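Aminopeptidase N family protein (Idiomarina loihiensis L2TR, PDB 4FGM) is probably a zinc-dependent aminopeptidase of the M61 family, expected to remove residues from the amino-terminal end of peptides. Local coordinates at residues T21-N26 with K78-V83; L135-T140 with L173-F178; Y299-W304 with S350-S355; K465-D470 with Q564-S569. One frame throughout, in Å; residues are numbered along the deposited sequence.

Contacts 3 and 2 are the buried ones, contact 3 the more so, with seven of its eight touching residues buried and the zinc site of the catalytic part close by. Contacts 1 and 4 are partly buried and lie far apart, with centres about 66 Å from each other. Contacts 1 and 2 both involve strands of the N-terminal domain, contact 1 by backbone pairing and contact 2 by side-chain packing against a neighbouring sheet. The chemistry differs: backbone hydrogen bonds in contact 1, a serine hydroxyl in contact 3, and apolar packing together with carbon-to-carbonyl contacts in contacts 2 and 4.

Contact 1 (T21-N26 with K78-V83); sequences TIEQTN and KHPVTV
Thr21 and Thr82 lie side by side on one face of the sheet and point the same way, with Thr21 OG1 3.8 Å from Thr82 OG1. Both hydroxyls stand beside their own backbone N (chi1 -53° and -59°), which sets both methyls anti to that N and keeps the hydroxyls adjacent. Replacing Thr21 by an alanine would probably leave Thr82 OG1 and CG2 without their neighbour and open a small gap on this face. On the other face, Thr25 reaches back from the loop and crosses Val81 at about a right angle, Thr25 CG2 meeting Val81 CG2 at 3.9 Å. Between these two faces, strands 15-22 and 81-91 pair antiparallel within the M61 N-terminal domain. Ile22 and Val81 form a hydrogen-bonded pair, evidenced by Ile22 N to Val81 O (2.7 Å, 163° at the hydrogen) and Val81 N to Ile22 O (2.8 Å). Strand 53-57 flanks 81-91, and Ser57 OG bonds to Pro80 O. Where the pairing stops, the bent chain of Glu23 runs alongside the Pro80 ring, with Glu23 OE1 3.8 Å from Pro80 CG. At the same point, Pro80 CA makes a C-H...O contact of 3.2 Å with Glu23 O.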
loop_
_atom_site.group_PDB
_atom_site.type_symbol
_atom_site.label_atom_id
_atom_site.label_comp_id
_atom_site.label_asym_id
_atom_site.label_seq_id
_atom_site.Cartn_x
_atom_site.Cartn_y
_atom_site.Cartn_z
ATOM N N THR A 21 17.247 21.560 -17.981
ATOM C CA THR A 21 18.138 21.992 -19.044
ATOM C C THR A 21 18.389 20.913 -20.096
ATOM O O THR A 21 18.976 19.863 -19.820
ATOM C CB THR A 21 19.470 22.476 -18.457
ATOM O OG1 THR A 21 19.201 23.467 -17.458
ATOM C CG2 THR A 21 20.344 23.096 -19.543
ATOM N N ILE A 22 17.933 21.191 -21.310
ATOM C CA ILE A 22 18.085 20.262 -22.418
ATOM C C ILE A 22 19.168 20.782 -23.347
ATOM O O ILE A 22 18.991 21.824 -23.982
ATOM C CB ILE A 22 16.768 20.131 -23.198
ATOM C CG1 ILE A 22 15.617 19.874 -22.220
ATOM C CG2 ILE A 22 16.878 18.999 -24.202
ATOM C CD1 ILE A 22 14.252 20.220 -22.771
ATOM N N GLU A 23 20.286 20.059 -23.410
ATOM C CA GLU A 23 21.432 20.438 -24.241
ATOM C C GLU A 23 21.035 20.586 -25.704
ATOM O O GLU A 23 21.404 21.558 -26.364
ATOM C CB GLU A 23 22.543 19.388 -24.103
ATOM C CG GLU A 23 23.814 19.658 -24.910
ATOM C CD GLU A 23 24.563 20.899 -24.449
ATOM O OE1 GLU A 23 24.252 21.409 -23.350
ATOM O OE2 GLU A 23 25.472 21.354 -25.181
ATOM N N GLN A 24 20.278 19.614 -26.202
ATOM C CA GLN A 24 19.810 19.640 -27.578
ATOM C C GLN A 24 18.358 19.177 -27.681
ATOM O O GLN A 24 18.031 18.029 -27.365
ATOM C CB GLN A 24 20.686 18.754 -28.463
ATOM C CG GLN A 24 20.335 18.857 -29.934
ATOM C CD GLN A 24 21.342 18.171 -30.824
ATOM O OE1 GLN A 24 21.407 16.942 -30.879
ATOM N NE2 GLN A 24 22.147 18.964 -31.522
ATOM N N THR A 25 17.493 20.081 -28.127
ATOM C CA THR A 25 16.081 19.775 -28.285
ATOM C C THR A 25 15.833 19.375 -29.734
ATOM O O THR A 25 16.638 19.690 -30.607
ATOM C CB THR A 25 15.213 21.002 -27.950
ATOM O OG1 THR A 25 15.530 22.073 -28.846
ATOM C CG2 THR A 25 15.474 21.459 -26.524
ATOM N N ASN A 26 14.741 18.660 -29.985
ATOM C CA ASN A 26 14.407 18.257 -31.348
ATOM C C ASN A 26 13.450 19.303 -31.904
ATOM O O ASN A 26 13.076 20.233 -31.198
ATOM C CB ASN A 26 13.753 16.876 -31.365
ATOM C CG ASN A 26 14.637 15.807 -30.747
ATOM O OD1 ASN A 26 15.856 15.802 -30.938
ATOM N ND2 ASN A 26 14.026 14.884 -30.012
ATOM N N LYS A 78 18.356 26.313 -31.868
ATOM C CA LYS A 78 19.637 25.726 -32.255
ATOM C C LYS A 78 20.515 25.565 -31.026
ATOM O O LYS A 78 21.526 24.867 -31.059
ATOM C CB LYS A 78 20.360 26.635 -33.251
ATOM C CG LYS A 78 19.729 26.717 -34.630
ATOM C CD LYS A 78 20.301 27.901 -35.403
ATOM C CE LYS A 78 20.015 27.791 -36.897
ATOM N NZ LYS A 78 18.571 27.564 -37.195
ATOM N N HIS A 79 20.117 26.218 -29.941
ATOM C CA HIS A 79 20.876 26.178 -28.697
ATOM C C HIS A 79 20.202 25.395 -27.579
ATOM O O HIS A 79 19.021 25.037 -27.667
ATOM C CB HIS A 79 21.116 27.598 -28.191
ATOM C CG HIS A 79 21.640 28.532 -29.234
ATOM N ND1 HIS A 79 20.856 29.495 -29.826
ATOM C CD2 HIS A 79 22.869 28.643 -29.791
ATOM C CE1 HIS A 79 21.581 30.166 -30.707
ATOM N NE2 HIS A 79 22.803 29.669 -30.704
ATOM N N PRO A 80 20.959 25.115 -26.505
ATOM C CA PRO A 80 20.426 24.382 -25.355
ATOM C C PRO A 80 19.228 25.180 -24.834
ATOM O O PRO A 80 19.197 26.406 -24.956
ATOM C CB PRO A 80 21.590 24.405 -24.366
ATOM C CG PRO A 80 22.793 24.416 -25.249
ATOM C CD PRO A 80 22.401 25.387 -26.339
ATOM N N VAL A 81 18.243 24.497 -24.266
ATOM C CA VAL A 81 17.073 25.185 -23.735
ATOM C C VAL A 81 16.896 24.884 -22.251
ATOM O O VAL A 81 17.158 23.766 -21.785
ATOM C CB VAL A 81 15.784 24.776 -24.493
ATOM C CG1 VAL A 81 14.561 25.373 -23.810
ATOM C CG2 VAL A 81 15.851 25.257 -25.939
ATOM N N THR A 82 16.470 25.901 -21.513
ATOM C CA THR A 82 16.228 25.783 -20.083
ATOM C C THR A 82 14.752 26.088 -19.832
ATOM O O THR A 82 14.245 27.130 -20.237
ATOM C CB THR A 82 17.098 26.775 -19.277
ATOM O OG1 THR A 82 18.481 26.521 -19.545
ATOM C CG2 THR A 82 16.855 26.606 -17.779
ATOM N N VAL A 83 14.066 25.160 -19.176
ATOM C CA VAL A 83 12.649 25.317 -18.870
ATOM C C VAL A 83 12.511 25.561 -17.373
ATOM O O VAL A 83 13.074 24.825 -16.571
ATOM C CB VAL A 83 11.869 24.045 -19.268
ATOM C CG1 VAL A 83 10.374 24.251 -19.072
ATOM C CG2 VAL A 83 12.186 23.687 -20.717
#

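Contact 2 (L135-T140 with L173-F178); sequences LWKVAT and LTIEEF
Leu173 meets Lys137 and Ala139 mainly through its methyl CD1, with CG also against Lys137 CB, and the evidence for an apolar contact is strongest there. Leu173 CD1 is 3.9 Å from Ala139 CB and also 3.9 Å from Lys137 CB, so the branch end sits between two alternate residues of strand 137-140. The second torsion explains the reach: with CD1 anti to CA (chi2 -179°), the leucine extends fully toward that strand. Ile175 adds a looser contact of the same kind, Ile175 CD1 lying 4.3 Å from Lys137 CD.

A second group of contacts sets carbon against carbonyl oxygen. Leu173 CD1 approaches Lys137 O at 3.6 Å, while in the reverse direction Lys137 CE passes Leu173 O at 3.8 Å. The lysine therefore lends its aliphatic stem to the interface, and the ammonium end turns off from it.

Backbone pairing belongs to other partners. Lys137 and Ala139 bond to Gly171 and Leu169 of strand 168-171, and Val138 to His150 in a loop, whereas Thr174 and Glu176 bond to Leu189 and Leu187 of strand 183-190. The contact thus faces strand 137-140, in the M61 N-terminal domain, toward strand 174-180, an edge strand of a five-stranded mixed sheet. Val188 of that sheet also touches both Ala139 and Leu173, extending the apolar patch.

With these backbone bonds all going to partners outside the contact, carbon-carbon distances of 3.9 Å and no polar bond between the segments imply that dispersion and the burial of apolar carbon hold them together.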
loop_
_atom_site.group_PDB
_atom_site.type_symbol
_atom_site.label_atom_id
_atom_site.label_comp_id
_atom_site.label_asym_id
_atom_site.label_seq_id
_atom_site.Cartn_x
_atom_site.Cartn_y
_atom_site.Cartn_z
ATOM N N LEU A 135 19.788 24.268 7.181
ATOM C CA LEU A 135 20.282 23.191 8.051
ATOM C C LEU A 135 19.588 21.836 7.857
ATOM O O LEU A 135 20.003 20.834 8.443
ATOM C CB LEU A 135 20.194 23.590 9.531
ATOM C CG LEU A 135 21.263 24.529 10.117
ATOM C CD1 LEU A 135 22.624 24.167 9.535
ATOM C CD2 LEU A 135 20.936 25.974 9.806
ATOM N N TRP A 136 18.539 21.803 7.039
ATOM C CA TRP A 136 17.814 20.563 6.774
ATOM C C TRP A 136 18.697 19.458 6.209
ATOM O O TRP A 136 19.697 19.727 5.542
ATOM C CB TRP A 136 16.675 20.817 5.792
ATOM C CG TRP A 136 15.402 21.277 6.428
ATOM C CD1 TRP A 136 15.201 21.579 7.744
ATOM C CD2 TRP A 136 14.149 21.496 5.769
ATOM N NE1 TRP A 136 13.903 21.972 7.946
ATOM C CE2 TRP A 136 13.231 21.926 6.752
ATOM C CE3 TRP A 136 13.710 21.362 4.443
ATOM C CZ2 TRP A 136 11.901 22.237 6.454
ATOM C CZ3 TRP A 136 12.381 21.668 4.144
ATOM C CH2 TRP A 136 11.492 22.096 5.151
ATOM N N LYS A 137 18.320 18.211 6.479
ATOM C CA LYS A 137 19.058 17.062 5.970
ATOM C C LYS A 137 18.330 16.475 4.773
ATOM O O LYS A 137 17.156 16.778 4.532
ATOM C CB LYS A 137 19.221 15.991 7.042
ATOM C CG LYS A 137 20.089 16.411 8.214
ATOM C CD LYS A 137 20.366 15.222 9.117
ATOM C CE LYS A 137 20.658 15.669 10.540
ATOM N NZ LYS A 137 21.712 16.724 10.583
ATOM N N VAL A 138 19.036 15.628 4.034
ATOM C CA VAL A 138 18.500 14.999 2.838
ATOM C C VAL A 138 18.656 13.488 2.917
ATOM O O VAL A 138 19.667 12.985 3.411
ATOM C CB VAL A 138 19.250 15.506 1.576
ATOM C CG1 VAL A 138 18.793 14.751 0.340
ATOM C CG2 VAL A 138 19.022 16.985 1.408
ATOM N N ALA A 139 17.652 12.771 2.425
ATOM C CA ALA A 139 17.680 11.315 2.418
ATOM C C ALA A 139 17.009 10.835 1.137
ATOM O O ALA A 139 15.950 11.335 0.745
ATOM C CB ALA A 139 16.951 10.760 3.647
ATOM N N THR A 140 17.640 9.871 0.481
ATOM C CA THR A 140 17.129 9.316 -0.763
ATOM C C THR A 140 18.013 8.158 -1.195
ATOM O O THR A 140 19.143 8.015 -0.728
ATOM C CB THR A 140 17.143 10.357 -1.895
ATOM O OG1 THR A 140 16.680 9.746 -3.105
ATOM C CG2 THR A 140 18.569 10.888 -2.122
ATOM N N LEU A 173 15.783 15.505 9.983
ATOM C CA LEU A 173 15.753 14.046 9.975
ATOM C C LEU A 173 16.503 13.264 11.045
ATOM O O LEU A 173 17.616 13.617 11.443
ATOM C CB LEU A 173 16.235 13.546 8.608
ATOM C CG LEU A 173 15.716 14.319 7.397
ATOM C CD1 LEU A 173 16.245 13.692 6.099
ATOM C CD2 LEU A 173 14.179 14.314 7.429
ATOM N N THR A 174 15.876 12.181 11.490
ATOM C CA THR A 174 16.489 11.284 12.451
ATOM C C THR A 174 16.938 10.145 11.542
ATOM O O THR A 174 16.127 9.599 10.791
ATOM C CB THR A 174 15.473 10.747 13.495
ATOM O OG1 THR A 174 14.965 11.835 14.276
ATOM C CG2 THR A 174 16.142 9.743 14.429
ATOM N N ILE A 175 18.222 9.802 11.585
ATOM C CA ILE A 175 18.743 8.744 10.724
ATOM C C ILE A 175 19.522 7.703 11.517
ATOM O O ILE A 175 20.500 8.023 12.188
ATOM C CB ILE A 175 19.675 9.328 9.635
ATOM C CG1 ILE A 175 18.962 10.452 8.876
ATOM C CG2 ILE A 175 20.105 8.231 8.670
ATOM C CD1 ILE A 175 19.855 11.185 7.880
ATOM N N GLU A 176 19.076 6.456 11.425
ATOM C CA GLU A 176 19.712 5.347 12.125
ATOM C C GLU A 176 20.081 4.270 11.107
ATOM O O GLU A 176 19.213 3.660 10.479
ATOM C CB GLU A 176 18.756 4.761 13.167
ATOM C CG GLU A 176 19.373 3.707 14.079
ATOM C CD GLU A 176 20.211 4.307 15.195
ATOM O OE1 GLU A 176 21.282 4.880 14.904
ATOM O OE2 GLU A 176 19.790 4.207 16.368
ATOM N N GLU A 177 21.378 4.042 10.956
ATOM C CA GLU A 177 21.884 3.058 10.018
ATOM C C GLU A 177 22.017 1.669 10.637
ATOM O O GLU A 177 22.169 1.528 11.843
ATOM C CB GLU A 177 23.242 3.522 9.490
ATOM C CG GLU A 177 23.241 3.893 8.022
ATOM C CD GLU A 177 23.857 5.251 7.762
ATOM O OE1 GLU A 177 24.943 5.527 8.313
ATOM O OE2 GLU A 177 23.258 6.039 6.999
ATOM N N PHE A 178 21.931 0.646 9.798
ATOM C CA PHE A 178 22.091 -0.730 10.250
ATOM C C PHE A 178 22.476 -1.618 9.076
ATOM O O PHE A 178 22.411 -1.188 7.925
ATOM C CB PHE A 178 20.813 -1.248 10.924
ATOM C CG PHE A 178 19.601 -1.303 10.029
ATOM C CD1 PHE A 178 18.842 -0.163 9.785
ATOM C CD2 PHE A 178 19.186 -2.514 9.477
ATOM C CE1 PHE A 178 17.670 -0.232 9.031
ATOM C CE2 PHE A 178 18.013 -2.596 8.719
ATOM C CZ PHE A 178 17.258 -1.452 8.489
#

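Contact 3 (Y299-W304 with S350-S355); sequences YTEQLW and SVTESS
Ser355 OG is bonded twice across the contact, donating to Thr300 O at 2.7 Å and accepting from Leu303 N at 2.8 Å (150° at the hydrogen). One hydroxyl from helix 351-356 thereby bridges both sides of the turn that leads into helix 303-306. It gets there because OG stands anti to the backbone N (chi1 170°), and it meets the Thr300 carbonyl 25° out of plane. An alanine in place of Ser355 would probably leave Leu303 N and Thr300 O without this shared partner and free the turn to shift.

A water adds a second bridge, accepting from Thr300 N and probably donating to Ser355 O. Alongside, Glu301 and Thr352 point the same way, Glu301 CB lying 3.4 Å from Thr352 O, while their polar ends bond to Tyr445 OH and Leu444 O respectively. Trp304 CB packs on Val351 CG2 at 3.8 Å. At the start of helix 351-356, Ser350 and Glu353 form a capping box.

Leu303 lies about 4 Å, side chain to side chain, from Glu307, which binds zinc with His273 and His277 of the HExxH helix. The buried Ser355 hydroxyl holds the turn whose Leu303 packs near Glu307, and so may help indirectly to position that ligand.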
loop_
_atom_site.group_PDB
_atom_site.type_symbol
_atom_site.label_atom_id
_atom_site.label_comp_id
_atom_site.label_asym_id
_atom_site.label_seq_id
_atom_site.Cartn_x
_atom_site.Cartn_y
_atom_site.Cartn_z
ATOM N N TYR A 299 -3.504 -1.632 -17.825
ATOM C CA TYR A 299 -4.209 -2.785 -17.293
ATOM C C TYR A 299 -3.431 -4.085 -17.144
ATOM O O TYR A 299 -2.692 -4.484 -18.035
ATOM C CB TYR A 299 -5.445 -3.045 -18.162
ATOM C CG TYR A 299 -6.338 -1.834 -18.349
ATOM C CD1 TYR A 299 -7.236 -1.443 -17.356
ATOM C CD2 TYR A 299 -6.281 -1.076 -19.522
ATOM C CE1 TYR A 299 -8.057 -0.329 -17.524
ATOM C CE2 TYR A 299 -7.099 0.038 -19.700
ATOM C CZ TYR A 299 -7.986 0.408 -18.696
ATOM O OH TYR A 299 -8.795 1.518 -18.846
ATOM N N THR A 300 -3.619 -4.742 -16.005
ATOM C CA THR A 300 -2.996 -6.029 -15.734
ATOM C C THR A 300 -3.785 -6.721 -14.622
ATOM O O THR A 300 -4.163 -6.096 -13.633
ATOM C CB THR A 300 -1.511 -5.898 -15.304
ATOM O OG1 THR A 300 -0.981 -7.206 -15.046
ATOM C CG2 THR A 300 -1.375 -5.044 -14.046
ATOM N N GLU A 301 -4.039 -8.011 -14.799
ATOM C CA GLU A 301 -4.789 -8.788 -13.817
ATOM C C GLU A 301 -3.853 -9.467 -12.831
ATOM O O GLU A 301 -4.301 -10.260 -12.003
ATOM C CB GLU A 301 -5.602 -9.876 -14.516
ATOM C CG GLU A 301 -4.724 -10.933 -15.194
ATOM C CD GLU A 301 -5.523 -12.084 -15.771
ATOM O OE1 GLU A 301 -6.447 -11.831 -16.577
ATOM O OE2 GLU A 301 -5.221 -13.244 -15.417
ATOM N N GLN A 302 -2.562 -9.155 -12.911
ATOM C CA GLN A 302 -1.581 -9.797 -12.045
ATOM C C GLN A 302 -1.375 -9.259 -10.625
ATOM O O GLN A 302 -0.545 -9.787 -9.880
ATOM C CB GLN A 302 -0.238 -9.845 -12.771
ATOM C CG GLN A 302 -0.278 -10.668 -14.049
ATOM C CD GLN A 302 1.035 -10.651 -14.800
ATOM O OE1 GLN A 302 2.094 -10.919 -14.230
ATOM N NE2 GLN A 302 0.974 -10.342 -16.087
ATOM N N LEU A 303 -2.118 -8.229 -10.229
ATOM C CA LEU A 303 -1.946 -7.692 -8.883
ATOM C C LEU A 303 -2.311 -8.697 -7.789
ATOM O O LEU A 303 -1.959 -8.502 -6.624
ATOM C CB LEU A 303 -2.747 -6.404 -8.713
ATOM C CG LEU A 303 -2.278 -5.238 -9.596
ATOM C CD1 LEU A 303 -3.039 -3.975 -9.216
ATOM C CD2 LEU A 303 -0.777 -5.016 -9.425
ATOM N N TRP A 304 -3.005 -9.775 -8.152
ATOM C CA TRP A 304 -3.368 -10.796 -7.166
ATOM C C TRP A 304 -2.074 -11.438 -6.688
ATOM O O TRP A 304 -1.978 -11.948 -5.569
ATOM C CB TRP A 304 -4.260 -11.882 -7.785
ATOM C CG TRP A 304 -3.584 -12.712 -8.856
ATOM C CD1 TRP A 304 -3.620 -12.497 -10.212
ATOM C CD2 TRP A 304 -2.778 -13.882 -8.660
ATOM N NE1 TRP A 304 -2.890 -13.460 -10.865
ATOM C CE2 TRP A 304 -2.361 -14.320 -9.941
ATOM C CE3 TRP A 304 -2.369 -14.603 -7.530
ATOM C CZ2 TRP A 304 -1.557 -15.449 -10.120
ATOM C CZ3 TRP A 304 -1.567 -15.730 -7.709
ATOM C CH2 TRP A 304 -1.170 -16.140 -8.997
ATOM N N SER A 350 -14.142 -11.394 -9.699
ATOM C CA SER A 350 -13.045 -12.337 -9.508
ATOM C C SER A 350 -11.824 -11.513 -9.124
ATOM O O SER A 350 -11.778 -10.307 -9.380
ATOM C CB SER A 350 -12.765 -13.136 -10.790
ATOM O OG SER A 350 -12.322 -12.307 -11.846
ATOM N N VAL A 351 -10.841 -12.160 -8.507
ATOM C CA VAL A 351 -9.635 -11.469 -8.072
ATOM C C VAL A 351 -8.848 -10.863 -9.237
ATOM O O VAL A 351 -8.289 -9.766 -9.115
ATOM C CB VAL A 351 -8.721 -12.417 -7.249
ATOM C CG1 VAL A 351 -7.959 -13.355 -8.171
ATOM C CG2 VAL A 351 -7.771 -11.605 -6.388
ATOM N N THR A 352 -8.810 -11.563 -10.368
ATOM C CA THR A 352 -8.087 -11.059 -11.528
ATOM C C THR A 352 -8.824 -9.871 -12.124
ATOM O O THR A 352 -8.208 -8.922 -12.613
ATOM C CB THR A 352 -7.919 -12.145 -12.612
ATOM O OG1 THR A 352 -9.181 -12.776 -12.868
ATOM C CG2 THR A 352 -6.906 -13.178 -12.161
ATOM N N GLU A 353 -10.149 -9.934 -12.087
ATOM C CA GLU A 353 -10.983 -8.853 -12.601
ATOM C C GLU A 353 -10.746 -7.599 -11.753
ATOM O O GLU A 353 -10.668 -6.493 -12.279
ATOM C CB GLU A 353 -12.459 -9.270 -12.551
ATOM C CG GLU A 353 -13.448 -8.192 -12.935
ATOM C CD GLU A 353 -14.890 -8.667 -12.821
ATOM O OE1 GLU A 353 -15.110 -9.790 -12.301
ATOM O OE2 GLU A 353 -15.800 -7.913 -13.243
ATOM N N SER A 354 -10.614 -7.788 -10.443
ATOM C CA SER A 354 -10.380 -6.682 -9.520
ATOM C C SER A 354 -9.036 -6.000 -9.803
ATOM O O SER A 354 -8.930 -4.769 -9.752
ATOM C CB SER A 354 -10.412 -7.186 -8.072
ATOM O OG SER A 354 -10.194 -6.134 -7.150
ATOM N N SER A 355 -8.015 -6.805 -10.095
ATOM C CA SER A 355 -6.688 -6.284 -10.401
ATOM C C SER A 355 -6.773 -5.456 -11.679
ATOM O O SER A 355 -6.265 -4.332 -11.753
ATOM C CB SER A 355 -5.705 -7.440 -10.603
ATOM O OG SER A 355 -4.460 -6.999 -11.124
HETATM O O HOH W 1 -4.971 -2.893 -14.001
#

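Contact 4 (K465-D470 with Q564-S569); sequences KQVPVD and QEPAKS
Ala567 O, against which Val467 CG2 rests at 3.8 Å, also accepts a weak hydrogen bond from Ser569 N (2.9 Å) and has Pro468 CD 4.0 Å away. The weak bond closes an inverse gamma turn centred on Lys568, just where the chain enters strand 570-575. That strand pairs antiparallel with 461-466, so the contact lies at the end of a two-stranded sheet in the C-terminal part of the chain, a region that probably includes a PDZ domain. The touching parts run 112° apart, one chain leaving the sheet while the other enters it.

Val467 and Pro566 cross at about a right angle, the valine putting both methyls on the ring; Val467 CG2 is 3.8 Å from Pro566 CG. The lysines meet by their stems, Lys465 CB 3.9 Å from Lys568 CB. Lys465 curls over the carbonyl of the turn's central residue: the bend at chi3 (-54°) brings its CE back to 3.7 Å from Lys568 O, while its amino group bonds weakly to Tyr571 OH. Lys568 CA in turn makes a C-H...O contact of 3.5 Å with Gln466 O. Ser569 OG is buried without a polar partner in the model, and its close neighbour is Pro468 CD at 3.4 Å.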
loop_
_atom_site.group_PDB
_atom_site.type_symbol
_atom_site.label_atom_id
_atom_site.label_comp_id
_atom_site.label_asym_id
_atom_site.label_seq_id
_atom_site.Cartn_x
_atom_site.Cartn_y
_atom_site.Cartn_z
ATOM N N LYS A 465 -16.173 -19.798 13.444
ATOM C CA LYS A 465 -16.788 -18.523 13.095
ATOM C C LYS A 465 -17.723 -18.066 14.208
ATOM O O LYS A 465 -18.309 -18.883 14.917
ATOM C CB LYS A 465 -17.579 -18.645 11.791
ATOM C CG LYS A 465 -16.973 -19.596 10.780
ATOM C CD LYS A 465 -17.511 -19.348 9.380
ATOM C CE LYS A 465 -19.028 -19.377 9.320
ATOM N NZ LYS A 465 -19.517 -19.087 7.941
ATOM N N GLN A 466 -17.864 -16.757 14.360
ATOM C CA GLN A 466 -18.737 -16.214 15.387
ATOM C C GLN A 466 -19.115 -14.781 15.051
ATOM O O GLN A 466 -18.487 -14.144 14.206
ATOM C CB GLN A 466 -18.044 -16.261 16.756
ATOM C CG GLN A 466 -16.847 -15.332 16.890
ATOM C CD GLN A 466 -16.110 -15.511 18.205
ATOM O OE1 GLN A 466 -15.693 -16.617 18.548
ATOM N NE2 GLN A 466 -15.939 -14.419 18.946
ATOM N N VAL A 467 -20.150 -14.284 15.715
ATOM C CA VAL A 467 -20.604 -12.920 15.507
ATOM C C VAL A 467 -19.633 -12.001 16.241
ATOM O O VAL A 467 -19.274 -12.257 17.387
ATOM C CB VAL A 467 -22.020 -12.719 16.083
ATOM C CG1 VAL A 467 -22.490 -11.297 15.833
ATOM C CG2 VAL A 467 -22.979 -13.723 15.457
ATOM N N PRO A 468 -19.180 -10.925 15.580
ATOM C CA PRO A 468 -18.243 -9.988 16.215
ATOM C C PRO A 468 -18.926 -9.247 17.363
ATOM O O PRO A 468 -20.147 -9.290 17.479
ATOM C CB PRO A 468 -17.849 -9.065 15.062
ATOM C CG PRO A 468 -19.084 -9.065 14.198
ATOM C CD PRO A 468 -19.487 -10.516 14.196
ATOM N N VAL A 469 -18.150 -8.571 18.207
ATOM C CA VAL A 469 -18.732 -7.850 19.335
ATOM C C VAL A 469 -19.624 -6.700 18.867
ATOM O O VAL A 469 -20.501 -6.243 19.601
ATOM C CB VAL A 469 -17.633 -7.333 20.310
ATOM C CG1 VAL A 469 -16.732 -8.502 20.723
ATOM C CG2 VAL A 469 -16.829 -6.214 19.675
ATOM N N ASP A 470 -19.380 -6.228 17.647
ATOM C CA ASP A 470 -20.173 -5.157 17.044
ATOM C C ASP A 470 -19.886 -5.110 15.541
ATOM O O ASP A 470 -18.974 -5.780 15.060
ATOM C CB ASP A 470 -19.889 -3.792 17.708
ATOM C CG ASP A 470 -18.502 -3.243 17.394
ATOM O OD1 ASP A 470 -18.105 -2.247 18.032
ATOM O OD2 ASP A 470 -17.811 -3.783 16.509
ATOM N N GLN A 564 -31.958 -9.230 12.065
ATOM C CA GLN A 564 -31.818 -10.528 11.420
ATOM C C GLN A 564 -30.874 -11.392 12.234
ATOM O O GLN A 564 -30.307 -10.949 13.233
ATOM C CB GLN A 564 -31.221 -10.390 10.015
ATOM C CG GLN A 564 -32.114 -9.788 8.959
ATOM C CD GLN A 564 -31.405 -9.696 7.610
ATOM O OE1 GLN A 564 -30.209 -9.985 7.499
ATOM N NE2 GLN A 564 -32.138 -9.286 6.585
ATOM N N GLU A 565 -30.718 -12.636 11.796
ATOM C CA GLU A 565 -29.794 -13.558 12.433
ATOM C C GLU A 565 -28.459 -13.042 11.891
ATOM O O GLU A 565 -28.165 -13.191 10.703
ATOM C CB GLU A 565 -30.060 -14.984 11.947
ATOM C CG GLU A 565 -29.243 -16.046 12.657
ATOM C CD GLU A 565 -29.570 -16.140 14.135
ATOM O OE1 GLU A 565 -30.734 -16.459 14.468
ATOM O OE2 GLU A 565 -28.666 -15.893 14.964
ATOM N N PRO A 566 -27.641 -12.411 12.747
ATOM C CA PRO A 566 -26.347 -11.871 12.315
ATOM C C PRO A 566 -25.369 -12.882 11.729
ATOM O O PRO A 566 -25.372 -14.059 12.089
ATOM C CB PRO A 566 -25.811 -11.214 13.581
ATOM C CG PRO A 566 -26.337 -12.107 14.646
ATOM C CD PRO A 566 -27.771 -12.329 14.210
ATOM N N ALA A 567 -24.531 -12.401 10.820
ATOM C CA ALA A 567 -23.535 -13.239 10.170
ATOM C C ALA A 567 -22.413 -13.595 11.138
ATOM O O ALA A 567 -21.965 -12.755 11.920
ATOM C CB ALA A 567 -22.958 -12.511 8.947
ATOM N N LYS A 568 -21.986 -14.853 11.103
ATOM C CA LYS A 568 -20.877 -15.298 11.937
ATOM C C LYS A 568 -19.676 -14.983 11.044
ATOM O O LYS A 568 -19.092 -15.863 10.406
ATOM C CB LYS A 568 -21.004 -16.800 12.232
ATOM C CG LYS A 568 -21.989 -17.111 13.366
ATOM C CD LYS A 568 -22.466 -18.560 13.344
ATOM C CE LYS A 568 -23.447 -18.855 14.478
ATOM N NZ LYS A 568 -22.773 -19.009 15.799
ATOM N N SER A 569 -19.350 -13.692 11.005
ATOM C CA SER A 569 -18.287 -13.130 10.180
ATOM C C SER A 569 -16.868 -13.100 10.750
ATOM O O SER A 569 -15.911 -12.896 10.006
ATOM C CB SER A 569 -18.693 -11.714 9.753
ATOM O OG SER A 569 -19.025 -10.917 10.881
#